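Local coordinates for polysaccharide deacetylase-like protein (Bacillus anthracis, PDB 4V33) that is a putative zinc-dependent polysaccharide deacetylase, required for osmotic stability and maintenance of cell shape, that probably removes acetyl groups from cell-wall polysaccharide, at residues Gln142-Leu147 and Pro199-Phe204. Sequence-based numbering, arbitrary orientation.
Sequences QKVPVL and PIFVTF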
# COMPACT_ATOMS: atom_id res chain seq x y z
N GLN A 142 2.70 4.33 -8.14
CA GLN A 142 1.95 5.23 -7.28
C GLN A 142 2.61 5.41 -5.93
O GLN A 142 3.17 4.46 -5.37
CB GLN A 142 0.52 4.72 -7.06
CG GLN A 142 -0.27 4.57 -8.33
CD GLN A 142 -1.77 4.48 -8.08
OE1 GLN A 142 -2.52 5.32 -8.56
NE2 GLN A 142 -2.20 3.44 -7.38
N LYS A 143 2.53 6.62 -5.41
CA LYS A 143 2.99 6.87 -4.05
C LYS A 143 2.00 6.25 -3.06
O LYS A 143 0.80 6.16 -3.33
CB LYS A 143 3.15 8.37 -3.79
CG LYS A 143 1.84 9.14 -3.73
CD LYS A 143 2.08 10.64 -3.75
CE LYS A 143 0.77 11.41 -3.63
NZ LYS A 143 -0.17 11.09 -4.74
N VAL A 144 2.52 5.80 -1.93
CA VAL A 144 1.70 5.13 -0.93
C VAL A 144 2.00 5.73 0.44
O VAL A 144 3.03 5.43 1.03
CB VAL A 144 2.03 3.62 -0.88
CG1 VAL A 144 1.15 2.92 0.13
CG2 VAL A 144 1.85 2.98 -2.27
N PRO A 145 1.11 6.60 0.93
CA PRO A 145 1.30 7.09 2.30
C PRO A 145 1.00 5.98 3.29
O PRO A 145 0.01 5.25 3.16
CB PRO A 145 0.29 8.23 2.43
CG PRO A 145 -0.71 8.03 1.31
CD PRO A 145 -0.02 7.24 0.23
N VAL A 146 1.87 5.87 4.29
CA VAL A 146 1.72 4.89 5.35
C VAL A 146 1.57 5.68 6.65
O VAL A 146 2.55 6.21 7.18
CB VAL A 146 2.92 3.93 5.41
CG1 VAL A 146 2.73 2.90 6.52
CG2 VAL A 146 3.11 3.25 4.05
N LEU A 147 0.34 5.80 7.13
CA LEU A 147 0.04 6.61 8.32
C LEU A 147 0.48 5.91 9.59
O LEU A 147 0.33 4.69 9.72
CB LEU A 147 -1.45 6.87 8.41
CG LEU A 147 -2.05 7.72 7.29
CD1 LEU A 147 -3.58 7.62 7.27
CD2 LEU A 147 -1.64 9.17 7.50
N PRO A 199 -4.12 4.36 -2.98
CA PRO A 199 -3.75 3.41 -1.92
C PRO A 199 -3.22 4.13 -0.69
O PRO A 199 -2.54 5.14 -0.81
CB PRO A 199 -2.62 2.60 -2.57
CG PRO A 199 -2.04 3.53 -3.61
CD PRO A 199 -3.26 4.23 -4.17
N ILE A 200 -3.55 3.61 0.49
CA ILE A 200 -3.06 4.17 1.73
C ILE A 200 -3.05 3.07 2.80
O ILE A 200 -3.91 2.19 2.79
CB ILE A 200 -3.91 5.39 2.17
CG1 ILE A 200 -3.27 6.10 3.37
CG2 ILE A 200 -5.37 4.98 2.47
CD1 ILE A 200 -3.79 7.54 3.54
N PHE A 201 -2.06 3.13 3.69
CA PHE A 201 -1.94 2.18 4.79
C PHE A 201 -2.13 2.90 6.11
O PHE A 201 -1.35 3.78 6.45
CB PHE A 201 -0.55 1.52 4.78
CG PHE A 201 -0.39 0.46 3.72
CD1 PHE A 201 -0.41 0.80 2.38
CD2 PHE A 201 -0.23 -0.87 4.07
CE1 PHE A 201 -0.27 -0.17 1.39
CE2 PHE A 201 -0.09 -1.84 3.09
CZ PHE A 201 -0.11 -1.50 1.76
N VAL A 202 -3.19 2.54 6.83
CA VAL A 202 -3.38 3.04 8.18
C VAL A 202 -2.69 2.07 9.13
O VAL A 202 -2.99 0.87 9.12
CB VAL A 202 -4.87 3.14 8.54
CG1 VAL A 202 -5.05 3.66 9.97
CG2 VAL A 202 -5.60 4.04 7.53
N THR A 203 -1.74 2.57 9.93
CA THR A 203 -1.04 1.71 10.90
C THR A 203 -1.06 2.31 12.30
O THR A 203 -1.10 3.54 12.47
CB THR A 203 0.44 1.38 10.50
OG1 THR A 203 1.31 2.48 10.84
CG2 THR A 203 0.57 1.05 9.02
N PHE A 204 -1.00 1.42 13.29
CA PHE A 204 -0.98 1.77 14.70
C PHE A 204 0.20 1.08 15.35
O PHE A 204 0.45 -0.11 15.10
CB PHE A 204 -2.25 1.26 15.39
CG PHE A 204 -3.50 1.84 14.84
CD1 PHE A 204 -4.15 1.24 13.77
CD2 PHE A 204 -4.05 3.00 15.38
CE1 PHE A 204 -5.32 1.77 13.24
CE2 PHE A 204 -5.22 3.54 14.85
CZ PHE A 204 -5.86 2.92 13.78
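Leu147 O is gripped twice by Thr203, whose backbone N lies 3.0 Å and whose OG1 lies 2.7 Å from it. The hydroxyl reaches this carbonyl because chi1 of 80° sets OG1 between the backbone N and carbonyl carbon of Thr203; Arg343 NH1 also hydrogen-bonds to Thr203 OG1. Earlier in both segments runs the ladder of a parallel strand pair: Leu147 N donates to Phe201 O (2.7 Å), and Phe201 N to Pro145 O (3.0 Å) in an almost straight bond.

Apolar groups line both faces. On one, Val144 CG1 approaches the Phe201 ring obliquely, 3.5 Å from CD1, while Val146 CG1 rests against both Phe201 CB and Thr203 CG2. On the other, Leu147 CD1 meets Ile200 CD1 at 3.7 Å and also touches Val202 CG2, and the Pro145 ring crosses the Ile200 side chain at about a right angle, CG against CG1. At the start of the segments, Gln142 NE2 lies against Pro199 CD but is held by the carbonyls of Ile193 and Val196.

The pair belongs to the parallel sheet of the deacetylase's barrel-like fold, where strand 199-206 leads to the zinc ligand Asp206. Helix 352-359 covers Pro145, Leu147 and Ile200; strand 341-345 pairs with 146-149, and strands 183-185 and 230-234 pair with 199-206.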